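Local atomic coordinates of DUF1611 domain-containing protein (Anabaena variabilis, PDB entry 2OBN), a protein that is of unknown function but pairs a Rossmann-like domain with a P-loop domain of the NTPase type and so probably binds a nucleotide. Residues L14-T19 with I41-A46; A138-A143 with V215-M220; G181-F186 with K224-L229; L237-S242 with G269-V274; T255-V260 with V299-I304. The protein carries 2 engineered substitutions. All blocks are in the same frame, centred on the assembly; numbering follows the deposited sequence.

Contact 1: residues L14-T19 with I41-A46; sequences LHEGTT and IDRNCA
Asp42 swings its CG to the side remote from the main-chain nitrogen (chi1 -176°), which sets its carboxylate within the turn of 14-19; Arg43 begins with CG between N and the carbonyl carbon (chi1 57°), then runs extended and folds its guanidinium over His15. OD1 of Asp42 accepts from Glu16 N at 2.8 Å on one face of the carboxylate and, in an Asx turn, from Asn44 N at 3.2 Å on the other. Asp42 OD2 takes the Thr18 hydroxyl, OG1, at 2.8 Å on its anti side, with a weak bond from Thr18 N and a water that also accepts from Thr19 N. The backbones join where Leu14 N meets Ile41 O at 2.7 Å. His15 is held by both nitrogens: ND1 receives Arg43 N in the ring plane at 3.2 Å, and NE2 bonds to Glu95. The guanidinium stacks on the ring with planes 24° apart, Arg43 NH1 lying 3.3 Å from His15 CG, while Ile41 O faces the other side of the imidazole. With an alanine at Asp42, Glu16 N, Asn44 N and the Thr18 hydroxyl would probably lose the carboxylate they share, leaving the turn less firmly tied to strand 37-41. The loops after the first two strands of the Rossmann-like sheet are thus joined round one carboxylate, and acceptance at ND1 is consistent with a neutral imidazole, which would suit the stacked arginine.

Contact 2: residues A138-A143 with V215-M220; sequences ANLDVA and VEQMVM
Glu216 OE2 is gripped by two backbone N-H groups, those of Ser144 and Ala146, just beyond the segment 138-143, and this lays the carboxylate of the helix residue along Ala143. The other oxygen, Glu216 OE1, comes to 3.4 Å from Ala143 CA, and Glu216 CD lies 3.7 Å from Ala143 CB. The glutamate reaches the loop because CG stands opposite the backbone N (chi1 -175°) and the chain stays extended as far as CD. One residue on, Gln217 also stretches out from the helix and crosses Leu140 at about a right angle. The Gln217 amide rests on the leucine methyl, with Gln217 OE1 3.7 Å and NE2 3.8 Å from Leu140 CD2. Gln217 NE2 approaches Asn139 O to 3.4 Å, but the angle is too poor for a hydrogen bond. The contact is small, burying 203 Å², and lies at the surface. Leu140 also packs on Phe210 and Ala214 of the same helix, and a tetraethylene glycol, probably from the crystallisation liquor, lies about 4 Å from its side chain. Asp141 packs on Lys84 of the second subunit. The extended segment belongs to the connection from strand 130-132, the last of the Rossmann-like sheet, to strand 153-159; helix 208-222 lies on the crossover between strands 184-187 and 228-231 of a parallel sheet whose 2-3-1-4-5 strand order is that of kinase-like P-loop domains.

Contact 3: residues G181-F186 with K224-L229; sequences GWRSKF and KNYDIL
Tyr226 lies between Arg183 and Lys185 where two neighbouring parallel strands, 184-187 and 228-231, begin at one margin of the P-loop domain's sheet; the intervening chain makes a helical crossover. Lys185 CB sits over the centre of the tyrosine ring in a CH-pi contact, 3.8 Å from the centroid. The opposite face carries the arginine in an off-centre cation-pi contact, with guanidinium and ring planes 29° apart. A bend at chi3 (46°) turns the guanidinium back, so that NE and NH2 of Arg183 both grip Asn225 O, at 3.0 and 2.7 Å, nearly in the guanidinium plane. Beyond the ring the lysine heads for a cation-pi contact with Tyr222. Asp227 serves the loop before the strand: its OD2 accepts Arg183 N at 3.0 Å from above the carboxylate plane and also touches the edge of the Trp182 indole, the two planes standing 79° apart. Main-chain bonds set the register, Asp227 N to Arg183 O at 2.9 Å and Lys185 N to Ile228 O at 3.1 Å. On the face away from Lys185, Ser184, whose OG bonds to His174, brings that oxygen to 3.7 Å from Ile228 CG2.

Contact 4: residues L237-S242 with G269-V274; sequences LLHPGS and GNNPHV
From CB the His239 ring is carried away from its own main-chain nitrogen (chi1 -170°) and across to Asn270 and Asn271. Next to CG, His239 ND1 turns back to its own loop and accepts Gly241 N at 3.0 Å, exactly in the ring plane. His239 CE1 comes to 3.5 Å from Asn271 ND2, the amide standing almost perpendicular to the imidazole. At the far end His239 NE2 donates to Asn270 OD1 at 3.2 Å; the bond is nearly straight (171°) and leaves in the ring plane, although it is tilted out of the amide plane. One ring nitrogen accepting and the other donating thus fix the ring's rotation. A phenylalanine in its place would probably leave Gly241 N and Asn270 OD1 without their partners and the ring freer to turn. Beside it Asn271 ND2 lies 3.3 Å from Pro240 CG, and the same proline carbon meets Val274 CG2 at 4.1 Å. Val274 CG1 touches Leu238 O at 3.5 Å. Type I turns shape both segments. The two loops lie beyond the C-terminal ends of parallel strands 228-231 and 256-262; His239 packs on Met162 and Gly269 N bonds to Asp161, both in the loop between strand 153-159 and helix 166-179, probably the P-loop. Leu238 lies on Val282 and Leu285 of helix 279-291, while Ser144 and Gly145 of the second subunit pack on Asn271 and Pro240.

Contact 5: residues T255-V260 with V299-I304; sequences TQLVLV and VPVVGI
Leu257 uses both its backbone groups on the segment 299-304: Leu257 N donates to Pro300 O at 2.9 Å, and Leu257 O accepts Val302 N at the same distance, 2.9 Å. The next bond comes from Leu259 N, which goes to Gly303 O at 3.2 Å and not to the carbonyl of Val302. One extra residue is therefore accommodated in strand 301-307, a beta bulge, with Val302 in a helix-like backbone conformation (psi -11°) between two extended residues. Past it Leu259 O is served by Ala305, and parallel pairing resumes as Leu259 faces Ile304. The intervening Val258 turns its backbone groups the other way, to Leu156 and Val158 of strand 153-159. Val301 N, which the pairing does not use, is taken up by Glu287 OE2 of helix 279-291. At the start of the strand Thr255 OG1 donates to Gln256 OE1 at 2.6 Å, from well above the amide plane, and is bonded to Arg154 N as well; Gln256 NE2 goes to Asn349. Gln256 CG, set beside the backbone N and away from the carbonyl carbon (chi1 -63°), lies 3.6 Å from Val302 CG1. Apolar contacts fill the two sides of the sheet. On one, Leu257 CG meets Val299 CG1 at 3.8 Å and Leu259 CB meets Val301 CG1 at 3.7 Å; on the other, Val258 CG2 approaches Val302 CG2. Strands 256-262 and 301-307 form a beta-alpha-beta unit with helix 279-291, which covers Leu259, Val299 and Val301, while helices 166-179 and 340-347 pack against Val258.

In the fold
From the N terminus, contact 1 comes first, closing a loop that holds helix 24-32 and most of strand 37-41, and so tying the ends of the first two strands of the Rossmann-like sheet. The other four lie in the P-loop domain. Contact 2 opens in the connection from the first sheet and closes on helix 208-222; contact 3 opens within that loop and closes after it, so the two cross, and they touch through Val219 and Leu229. Contacts 4 and 5 cross likewise: 255-260 falls between the loops of contact 4, and 299-304 follows them. Contacts 3 and 5 join strand pairs of one sheet, separated by strand 153-159, whereas contacts 2 and 4 both touch the second subunit.

Contact 1: residues L14-T19 with I41-A46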
# COMPACT_ATOMS: atom_id res chain seq x y z
N LEU B 14 -4.30 27.77 8.82
CA LEU B 14 -3.65 27.82 7.52
C LEU B 14 -2.40 28.70 7.50
O LEU B 14 -2.11 29.33 6.48
CB LEU B 14 -4.69 28.28 6.47
CG LEU B 14 -4.51 28.09 4.95
CD1 LEU B 14 -4.10 26.69 4.52
CD2 LEU B 14 -5.80 28.47 4.23
N HIS B 15 -1.65 28.73 8.61
CA HIS B 15 -0.42 29.54 8.71
C HIS B 15 0.59 29.16 7.66
O HIS B 15 1.01 28.00 7.59
CB HIS B 15 0.29 29.39 10.07
CG HIS B 15 -0.49 29.93 11.23
ND1 HIS B 15 -0.76 31.27 11.39
CD2 HIS B 15 -1.03 29.31 12.30
CE1 HIS B 15 -1.45 31.44 12.50
NE2 HIS B 15 -1.62 30.27 13.07
N GLU B 16 1.00 30.14 6.85
CA GLU B 16 1.98 29.95 5.75
C GLU B 16 1.47 29.14 4.55
O GLU B 16 2.19 29.00 3.58
CB GLU B 16 3.28 29.33 6.25
CG GLU B 16 3.92 30.07 7.41
CD GLU B 16 5.30 29.53 7.77
OE1 GLU B 16 5.44 28.29 7.93
OE2 GLU B 16 6.23 30.36 7.90
N GLY B 17 0.23 28.63 4.61
CA GLY B 17 -0.32 27.85 3.52
C GLY B 17 -1.28 28.56 2.58
O GLY B 17 -1.63 27.98 1.55
N THR B 18 -1.72 29.78 2.89
CA THR B 18 -2.67 30.45 2.00
C THR B 18 -2.01 30.77 0.66
O THR B 18 -2.58 30.49 -0.38
CB THR B 18 -3.29 31.74 2.59
OG1 THR B 18 -3.78 31.49 3.92
CG2 THR B 18 -4.44 32.24 1.71
N THR B 19 -0.82 31.36 0.71
CA THR B 19 -0.04 31.69 -0.50
C THR B 19 1.25 30.88 -0.62
O THR B 19 1.99 31.04 -1.59
CB THR B 19 0.33 33.19 -0.56
OG1 THR B 19 1.10 33.56 0.59
CG2 THR B 19 -0.92 34.04 -0.65
N ILE B 41 -7.10 31.21 9.17
CA ILE B 41 -6.07 31.63 10.11
C ILE B 41 -4.70 31.53 9.46
O ILE B 41 -4.20 30.42 9.22
CB ILE B 41 -6.13 30.78 11.40
CG1 ILE B 41 -7.49 31.00 12.09
CG2 ILE B 41 -5.00 31.15 12.36
CD1 ILE B 41 -7.83 29.91 13.09
N ASP B 42 -4.11 32.68 9.16
CA ASP B 42 -2.77 32.74 8.57
C ASP B 42 -2.13 34.10 8.89
O ASP B 42 -2.53 35.13 8.36
CB ASP B 42 -2.84 32.51 7.05
CG ASP B 42 -1.46 32.48 6.39
OD1 ASP B 42 -0.43 32.52 7.09
OD2 ASP B 42 -1.42 32.39 5.14
N ARG B 43 -1.13 34.06 9.78
CA ARG B 43 -0.39 35.25 10.23
C ARG B 43 0.33 36.02 9.11
O ARG B 43 0.56 37.21 9.24
CB ARG B 43 0.61 34.87 11.33
CG ARG B 43 1.61 33.79 10.95
CD ARG B 43 2.58 33.51 12.09
NE ARG B 43 3.45 32.39 11.72
CZ ARG B 43 3.27 31.11 12.06
NH1 ARG B 43 2.27 30.70 12.85
NH2 ARG B 43 4.15 30.21 11.63
N ASN B 44 0.70 35.33 8.04
CA ASN B 44 1.31 35.94 6.88
C ASN B 44 0.32 36.71 5.98
O ASN B 44 0.73 37.53 5.17
CB ASN B 44 1.99 34.87 6.01
CG ASN B 44 3.19 34.23 6.69
OD1 ASN B 44 3.45 34.45 7.87
ND2 ASN B 44 3.93 33.43 5.93
N CYS B 45 -0.98 36.43 6.11
CA CYS B 45 -2.01 37.01 5.24
C CYS B 45 -3.15 37.76 5.95
O CYS B 45 -4.15 38.10 5.31
CB CYS B 45 -2.61 35.88 4.39
SG CYS B 45 -1.40 35.13 3.29
N ALA B 46 -3.00 38.04 7.23
CA ALA B 46 -4.06 38.70 7.99
C ALA B 46 -4.55 39.99 7.34
O ALA B 46 -3.75 40.86 6.98
CB ALA B 46 -3.59 38.96 9.43
O HOH W 1 0.33 32.13 3.38

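Contact 2: residues A138-A143 with V215-M220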
# COMPACT_ATOMS: atom_id res chain seq x y z
N ALA B 138 -12.71 0.49 10.28
CA ALA B 138 -12.81 -0.78 10.97
C ALA B 138 -13.29 -1.91 10.05
O ALA B 138 -13.93 -1.66 9.02
CB ALA B 138 -13.76 -0.65 12.15
N ASN B 139 -13.01 -3.13 10.47
CA ASN B 139 -13.49 -4.35 9.81
C ASN B 139 -13.10 -4.48 8.35
O ASN B 139 -13.92 -4.85 7.51
CB ASN B 139 -15.02 -4.46 9.95
CG ASN B 139 -15.48 -4.38 11.41
OD1 ASN B 139 -16.45 -3.70 11.72
ND2 ASN B 139 -14.76 -5.06 12.31
N LEU B 140 -11.85 -4.18 8.04
CA LEU B 140 -11.36 -4.33 6.69
C LEU B 140 -10.94 -5.78 6.49
O LEU B 140 -10.54 -6.46 7.43
CB LEU B 140 -10.19 -3.40 6.43
CG LEU B 140 -10.55 -1.92 6.42
CD1 LEU B 140 -9.30 -1.10 6.12
CD2 LEU B 140 -11.66 -1.62 5.39
N ASP B 141 -11.08 -6.25 5.25
CA ASP B 141 -10.68 -7.61 4.91
C ASP B 141 -9.84 -7.46 3.65
O ASP B 141 -9.61 -6.34 3.19
CB ASP B 141 -11.90 -8.50 4.67
CG ASP B 141 -11.62 -9.97 5.00
OD1 ASP B 141 -10.48 -10.30 5.42
OD2 ASP B 141 -12.55 -10.81 4.84
N VAL B 142 -9.36 -8.58 3.11
CA VAL B 142 -8.59 -8.55 1.88
C VAL B 142 -9.59 -8.44 0.72
O VAL B 142 -10.68 -9.01 0.78
CB VAL B 142 -7.65 -9.78 1.77
CG1 VAL B 142 -6.91 -9.79 0.43
CG2 VAL B 142 -6.63 -9.74 2.93
N ALA B 143 -9.25 -7.67 -0.31
CA ALA B 143 -10.15 -7.50 -1.46
C ALA B 143 -10.10 -8.72 -2.37
O ALA B 143 -9.07 -9.42 -2.43
CB ALA B 143 -9.79 -6.28 -2.22
N VAL B 215 -10.78 0.11 -0.37
CA VAL B 215 -11.38 0.69 -1.58
C VAL B 215 -12.58 -0.16 -2.00
O VAL B 215 -13.66 0.36 -2.25
CB VAL B 215 -10.34 0.80 -2.75
CG1 VAL B 215 -11.00 1.30 -4.03
CG2 VAL B 215 -9.17 1.70 -2.35
N GLU B 216 -12.39 -1.47 -2.05
CA GLU B 216 -13.47 -2.37 -2.42
C GLU B 216 -14.71 -2.17 -1.54
O GLU B 216 -15.82 -2.08 -2.04
CB GLU B 216 -13.00 -3.82 -2.31
CG GLU B 216 -14.01 -4.82 -2.78
CD GLU B 216 -13.50 -6.23 -2.65
OE1 GLU B 216 -13.42 -6.73 -1.52
OE2 GLU B 216 -13.22 -6.85 -3.69
N GLN B 217 -14.49 -2.08 -0.24
CA GLN B 217 -15.58 -1.91 0.72
C GLN B 217 -16.42 -0.67 0.44
O GLN B 217 -17.64 -0.73 0.47
CB GLN B 217 -15.00 -1.84 2.13
CG GLN B 217 -16.00 -2.02 3.22
CD GLN B 217 -15.43 -1.58 4.56
OE1 GLN B 217 -15.06 -0.40 4.73
NE2 GLN B 217 -15.38 -2.51 5.53
N MSE B 218 -15.78 0.45 0.16
CA MSE B 218 -16.50 1.69 -0.12
C MSE B 218 -17.27 1.59 -1.44
O MSE B 218 -18.43 2.00 -1.53
CB MSE B 218 -15.52 2.87 -0.18
CG MSE B 218 -16.16 4.23 -0.43
SE MSE B 218 -14.84 5.68 -0.37
CE MSE B 218 -13.66 4.89 -1.62
N VAL B 219 -16.60 1.04 -2.45
CA VAL B 219 -17.19 0.87 -3.78
C VAL B 219 -18.38 -0.10 -3.76
O VAL B 219 -19.37 0.12 -4.46
CB VAL B 219 -16.11 0.40 -4.78
CG1 VAL B 219 -16.71 -0.10 -6.07
CG2 VAL B 219 -15.08 1.56 -5.04
N MSE B 220 -18.30 -1.15 -2.96
CA MSE B 220 -19.44 -2.08 -2.84
C MSE B 220 -20.61 -1.47 -2.06
O MSE B 220 -21.75 -1.87 -2.25
CB MSE B 220 -19.02 -3.39 -2.17
CG MSE B 220 -18.01 -4.21 -2.95
SE MSE B 220 -18.70 -4.82 -4.63
CE MSE B 220 -19.96 -6.12 -4.02

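Contact 3: residues G181-F186 with K224-L229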
# COMPACT_ATOMS: atom_id res chain seq x y z
N GLY B 181 -28.31 14.24 -15.73
CA GLY B 181 -29.36 13.32 -15.30
C GLY B 181 -28.98 11.96 -14.82
O GLY B 181 -29.86 11.14 -14.57
N TRP B 182 -27.69 11.70 -14.72
CA TRP B 182 -27.23 10.43 -14.19
C TRP B 182 -27.21 10.45 -12.67
O TRP B 182 -26.98 11.50 -12.05
CB TRP B 182 -25.82 10.10 -14.69
CG TRP B 182 -25.77 9.49 -16.06
CD1 TRP B 182 -26.12 8.22 -16.38
CD2 TRP B 182 -25.29 10.10 -17.26
NE1 TRP B 182 -25.91 8.00 -17.72
CE2 TRP B 182 -25.41 9.13 -18.28
CE3 TRP B 182 -24.79 11.35 -17.57
CZ2 TRP B 182 -25.04 9.40 -19.61
CZ3 TRP B 182 -24.42 11.61 -18.89
CH2 TRP B 182 -24.54 10.63 -19.89
N ARG B 183 -27.48 9.30 -12.07
CA ARG B 183 -27.33 9.14 -10.63
C ARG B 183 -25.84 8.92 -10.42
O ARG B 183 -25.33 7.84 -10.70
CB ARG B 183 -28.13 7.95 -10.13
CG ARG B 183 -29.63 8.17 -10.19
CD ARG B 183 -30.36 6.95 -9.66
NE ARG B 183 -29.72 6.57 -8.41
CZ ARG B 183 -29.99 7.08 -7.21
NH1 ARG B 183 -30.97 7.98 -7.05
NH2 ARG B 183 -29.31 6.68 -6.14
N SER B 184 -25.15 9.97 -9.96
CA SER B 184 -23.69 10.00 -9.81
C SER B 184 -23.25 10.13 -8.35
O SER B 184 -23.90 10.82 -7.56
CB SER B 184 -23.15 11.20 -10.61
OG SER B 184 -21.73 11.29 -10.57
N LYS B 185 -22.17 9.43 -8.01
CA LYS B 185 -21.59 9.54 -6.68
C LYS B 185 -20.07 9.71 -6.73
O LYS B 185 -19.38 8.99 -7.46
CB LYS B 185 -21.88 8.32 -5.81
CG LYS B 185 -21.85 8.74 -4.33
CD LYS B 185 -21.68 7.63 -3.36
CE LYS B 185 -22.02 8.10 -1.94
NZ LYS B 185 -21.56 9.47 -1.56
N PHE B 186 -19.57 10.66 -5.94
CA PHE B 186 -18.15 10.91 -5.79
C PHE B 186 -17.69 10.16 -4.53
O PHE B 186 -18.37 10.21 -3.52
CB PHE B 186 -17.88 12.42 -5.65
CG PHE B 186 -16.48 12.74 -5.18
CD1 PHE B 186 -15.43 12.73 -6.07
CD2 PHE B 186 -16.23 13.03 -3.84
CE1 PHE B 186 -14.12 13.00 -5.63
CE2 PHE B 186 -14.95 13.29 -3.40
CZ PHE B 186 -13.89 13.28 -4.30
N LYS B 224 -24.34 -0.43 -6.23
CA LYS B 224 -25.63 -0.90 -6.71
C LYS B 224 -26.68 0.23 -6.76
O LYS B 224 -27.74 0.04 -7.36
CB LYS B 224 -26.12 -2.05 -5.82
CG LYS B 224 -25.18 -3.27 -5.82
CD LYS B 224 -25.60 -4.33 -4.79
CE LYS B 224 -24.54 -5.43 -4.71
NZ LYS B 224 -24.85 -6.43 -3.65
N ASN B 225 -26.38 1.39 -6.17
CA ASN B 225 -27.32 2.50 -6.13
C ASN B 225 -27.08 3.64 -7.10
O ASN B 225 -27.85 4.58 -7.13
CB ASN B 225 -27.41 3.04 -4.70
CG ASN B 225 -28.06 2.06 -3.75
OD1 ASN B 225 -29.06 1.40 -4.07
ND2 ASN B 225 -27.49 1.96 -2.55
N TYR B 226 -26.02 3.58 -7.90
CA TYR B 226 -25.71 4.66 -8.81
C TYR B 226 -25.39 4.12 -10.21
O TYR B 226 -25.11 2.93 -10.37
CB TYR B 226 -24.55 5.50 -8.22
CG TYR B 226 -24.94 6.22 -6.94
CD1 TYR B 226 -24.82 5.61 -5.70
CD2 TYR B 226 -25.47 7.50 -6.98
CE1 TYR B 226 -25.21 6.25 -4.52
CE2 TYR B 226 -25.86 8.16 -5.81
CZ TYR B 226 -25.73 7.53 -4.59
OH TYR B 226 -26.12 8.19 -3.45
N ASP B 227 -25.50 5.00 -11.20
CA ASP B 227 -25.14 4.68 -12.58
C ASP B 227 -23.62 4.81 -12.74
O ASP B 227 -23.02 4.13 -13.55
CB ASP B 227 -25.79 5.67 -13.56
CG ASP B 227 -27.28 5.69 -13.48
OD1 ASP B 227 -27.89 4.60 -13.30
OD2 ASP B 227 -27.86 6.79 -13.62
N ILE B 228 -23.03 5.72 -11.99
CA ILE B 228 -21.60 5.98 -12.09
C ILE B 228 -20.96 6.36 -10.76
O ILE B 228 -21.49 7.18 -10.00
CB ILE B 228 -21.31 7.07 -13.16
CG1 ILE B 228 -19.80 7.27 -13.36
CG2 ILE B 228 -22.02 8.39 -12.82
CD1 ILE B 228 -19.44 8.16 -14.58
N LEU B 229 -19.81 5.74 -10.49
CA LEU B 229 -18.99 6.06 -9.33
C LEU B 229 -17.73 6.75 -9.82
O LEU B 229 -17.09 6.27 -10.76
CB LEU B 229 -18.63 4.81 -8.52
CG LEU B 229 -19.62 4.36 -7.43
CD1 LEU B 229 -21.00 4.20 -7.94
CD2 LEU B 229 -19.15 3.09 -6.80

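Contact 4: residues L237-S242 with G269-V274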
# COMPACT_ATOMS: atom_id res chain seq x y z
N LEU B 237 1.98 6.26 -10.48
CA LEU B 237 2.92 5.18 -10.77
C LEU B 237 4.29 5.72 -11.22
O LEU B 237 5.19 4.94 -11.46
CB LEU B 237 2.35 4.23 -11.82
CG LEU B 237 1.10 3.43 -11.43
CD1 LEU B 237 0.64 2.60 -12.61
CD2 LEU B 237 1.36 2.53 -10.23
N LEU B 238 4.40 7.05 -11.37
CA LEU B 238 5.63 7.72 -11.79
C LEU B 238 6.37 8.33 -10.60
O LEU B 238 7.53 8.72 -10.72
CB LEU B 238 5.31 8.84 -12.79
CG LEU B 238 4.45 8.47 -14.00
CD1 LEU B 238 4.32 9.64 -14.93
CD2 LEU B 238 5.05 7.26 -14.73
N HIS B 239 5.70 8.39 -9.45
CA HIS B 239 6.29 8.91 -8.23
C HIS B 239 7.00 7.76 -7.52
O HIS B 239 6.37 6.73 -7.25
CB HIS B 239 5.19 9.51 -7.38
CG HIS B 239 5.69 10.28 -6.21
ND1 HIS B 239 6.48 9.72 -5.23
CD2 HIS B 239 5.47 11.56 -5.82
CE1 HIS B 239 6.74 10.63 -4.30
NE2 HIS B 239 6.15 11.75 -4.65
N PRO B 240 8.31 7.92 -7.20
CA PRO B 240 9.11 6.84 -6.57
C PRO B 240 8.71 6.38 -5.16
O PRO B 240 9.19 5.34 -4.69
CB PRO B 240 10.52 7.44 -6.52
CG PRO B 240 10.31 8.89 -6.52
CD PRO B 240 9.13 9.14 -7.37
N GLY B 241 7.87 7.15 -4.47
CA GLY B 241 7.45 6.80 -3.12
C GLY B 241 5.97 6.48 -2.96
O GLY B 241 5.54 6.14 -1.85
N SER B 242 5.23 6.50 -4.06
CA SER B 242 3.80 6.29 -4.08
C SER B 242 3.38 4.84 -4.32
O SER B 242 3.95 4.13 -5.16
CB SER B 242 3.18 7.16 -5.15
OG SER B 242 1.77 6.99 -5.17
N GLY B 269 7.60 16.24 -9.13
CA GLY B 269 7.76 17.45 -8.34
C GLY B 269 8.62 17.28 -7.10
O GLY B 269 9.55 18.05 -6.87
N ASN B 270 8.31 16.26 -6.30
CA ASN B 270 9.09 15.99 -5.09
C ASN B 270 10.49 15.46 -5.36
O ASN B 270 11.40 15.74 -4.60
CB ASN B 270 8.38 14.98 -4.18
CG ASN B 270 7.06 15.47 -3.64
OD1 ASN B 270 6.19 14.66 -3.29
ND2 ASN B 270 6.88 16.80 -3.59
N ASN B 271 10.63 14.67 -6.43
CA ASN B 271 11.90 14.02 -6.80
C ASN B 271 12.27 14.38 -8.25
O ASN B 271 12.13 13.56 -9.16
CB ASN B 271 11.74 12.51 -6.62
CG ASN B 271 11.19 12.13 -5.23
OD1 ASN B 271 11.93 12.09 -4.27
ND2 ASN B 271 9.90 11.84 -5.15
N PRO B 272 12.77 15.61 -8.47
CA PRO B 272 13.04 16.17 -9.81
C PRO B 272 13.95 15.38 -10.74
O PRO B 272 14.00 15.69 -11.93
CB PRO B 272 13.68 17.52 -9.51
CG PRO B 272 13.28 17.86 -8.17
CD PRO B 272 13.11 16.58 -7.42
N HIS B 273 14.67 14.39 -10.22
CA HIS B 273 15.54 13.55 -11.03
C HIS B 273 14.75 12.52 -11.84
O HIS B 273 15.24 12.03 -12.85
CB HIS B 273 16.58 12.83 -10.15
CG HIS B 273 16.00 11.79 -9.24
ND1 HIS B 273 15.48 12.09 -8.00
CD2 HIS B 273 15.86 10.45 -9.40
CE1 HIS B 273 15.06 10.98 -7.43
NE2 HIS B 273 15.27 9.97 -8.25
N VAL B 274 13.53 12.22 -11.40
CA VAL B 274 12.67 11.21 -12.03
C VAL B 274 11.87 11.81 -13.17
O VAL B 274 11.03 12.66 -12.93
CB VAL B 274 11.68 10.61 -11.02
CG1 VAL B 274 10.85 9.51 -11.66
CG2 VAL B 274 12.41 10.07 -9.79

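Contact 5: residues T255-V260 with V299-I304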
# COMPACT_ATOMS: atom_id res chain seq x y z
N THR B 255 -13.96 0.69 -14.66
CA THR B 255 -14.42 0.45 -16.04
C THR B 255 -13.70 1.41 -17.02
O THR B 255 -13.46 1.06 -18.17
CB THR B 255 -15.96 0.56 -16.14
OG1 THR B 255 -16.39 1.81 -15.59
CG2 THR B 255 -16.61 -0.56 -15.37
N GLN B 256 -13.38 2.61 -16.55
CA GLN B 256 -12.62 3.59 -17.34
C GLN B 256 -11.65 4.37 -16.45
O GLN B 256 -11.90 4.55 -15.25
CB GLN B 256 -13.53 4.63 -18.02
CG GLN B 256 -14.53 4.12 -19.07
CD GLN B 256 -15.74 3.43 -18.47
OE1 GLN B 256 -16.13 3.69 -17.33
NE2 GLN B 256 -16.34 2.52 -19.24
N LEU B 257 -10.55 4.82 -17.05
CA LEU B 257 -9.56 5.64 -16.37
C LEU B 257 -9.50 6.98 -17.08
O LEU B 257 -9.71 7.05 -18.29
CB LEU B 257 -8.18 4.99 -16.43
CG LEU B 257 -8.02 3.61 -15.78
CD1 LEU B 257 -6.65 3.01 -16.08
CD2 LEU B 257 -8.28 3.65 -14.28
N VAL B 258 -9.25 8.04 -16.31
CA VAL B 258 -9.02 9.38 -16.86
C VAL B 258 -7.65 9.78 -16.33
O VAL B 258 -7.41 9.79 -15.10
CB VAL B 258 -10.11 10.39 -16.42
CG1 VAL B 258 -9.74 11.81 -16.85
CG2 VAL B 258 -11.46 9.99 -17.00
N LEU B 259 -6.73 10.06 -17.24
CA LEU B 259 -5.37 10.42 -16.86
C LEU B 259 -5.24 11.94 -16.68
O LEU B 259 -5.54 12.69 -17.59
CB LEU B 259 -4.37 9.91 -17.92
CG LEU B 259 -2.87 10.22 -17.72
CD1 LEU B 259 -2.36 9.71 -16.38
CD2 LEU B 259 -2.05 9.64 -18.86
N VAL B 260 -4.78 12.37 -15.51
CA VAL B 260 -4.59 13.78 -15.23
C VAL B 260 -3.10 14.11 -15.40
O VAL B 260 -2.23 13.31 -15.07
CB VAL B 260 -5.11 14.16 -13.83
CG1 VAL B 260 -5.16 15.69 -13.63
CG2 VAL B 260 -6.49 13.55 -13.60
N VAL B 299 -9.03 -2.21 -19.32
CA VAL B 299 -9.51 -0.96 -18.76
C VAL B 299 -8.79 0.17 -19.51
O VAL B 299 -7.59 0.32 -19.38
CB VAL B 299 -9.21 -0.83 -17.27
CG1 VAL B 299 -9.82 0.45 -16.71
CG2 VAL B 299 -9.73 -2.04 -16.52
N PRO B 300 -9.53 0.95 -20.32
CA PRO B 300 -8.89 2.00 -21.08
C PRO B 300 -8.75 3.35 -20.40
O PRO B 300 -9.55 3.69 -19.54
CB PRO B 300 -9.85 2.19 -22.26
CG PRO B 300 -11.17 1.90 -21.69
CD PRO B 300 -10.97 0.85 -20.63
N VAL B 301 -7.70 4.08 -20.80
CA VAL B 301 -7.55 5.48 -20.45
C VAL B 301 -8.39 6.12 -21.57
O VAL B 301 -8.04 6.05 -22.75
CB VAL B 301 -6.07 5.97 -20.45
CG1 VAL B 301 -6.00 7.48 -20.22
CG2 VAL B 301 -5.23 5.23 -19.36
N VAL B 302 -9.50 6.73 -21.20
CA VAL B 302 -10.45 7.23 -22.21
C VAL B 302 -10.22 8.65 -22.63
O VAL B 302 -10.82 9.11 -23.59
CB VAL B 302 -11.94 7.09 -21.74
CG1 VAL B 302 -12.28 5.63 -21.49
CG2 VAL B 302 -12.22 7.94 -20.49
N GLY B 303 -9.36 9.35 -21.90
CA GLY B 303 -9.08 10.74 -22.18
C GLY B 303 -8.11 11.31 -21.17
O GLY B 303 -7.78 10.68 -20.16
N ILE B 304 -7.67 12.52 -21.44
CA ILE B 304 -6.70 13.18 -20.62
C ILE B 304 -7.27 14.48 -20.08
O ILE B 304 -7.80 15.29 -20.84
CB ILE B 304 -5.40 13.41 -21.45
CG1 ILE B 304 -4.77 12.04 -21.76
CG2 ILE B 304 -4.40 14.30 -20.67
CD1 ILE B 304 -3.65 12.06 -22.71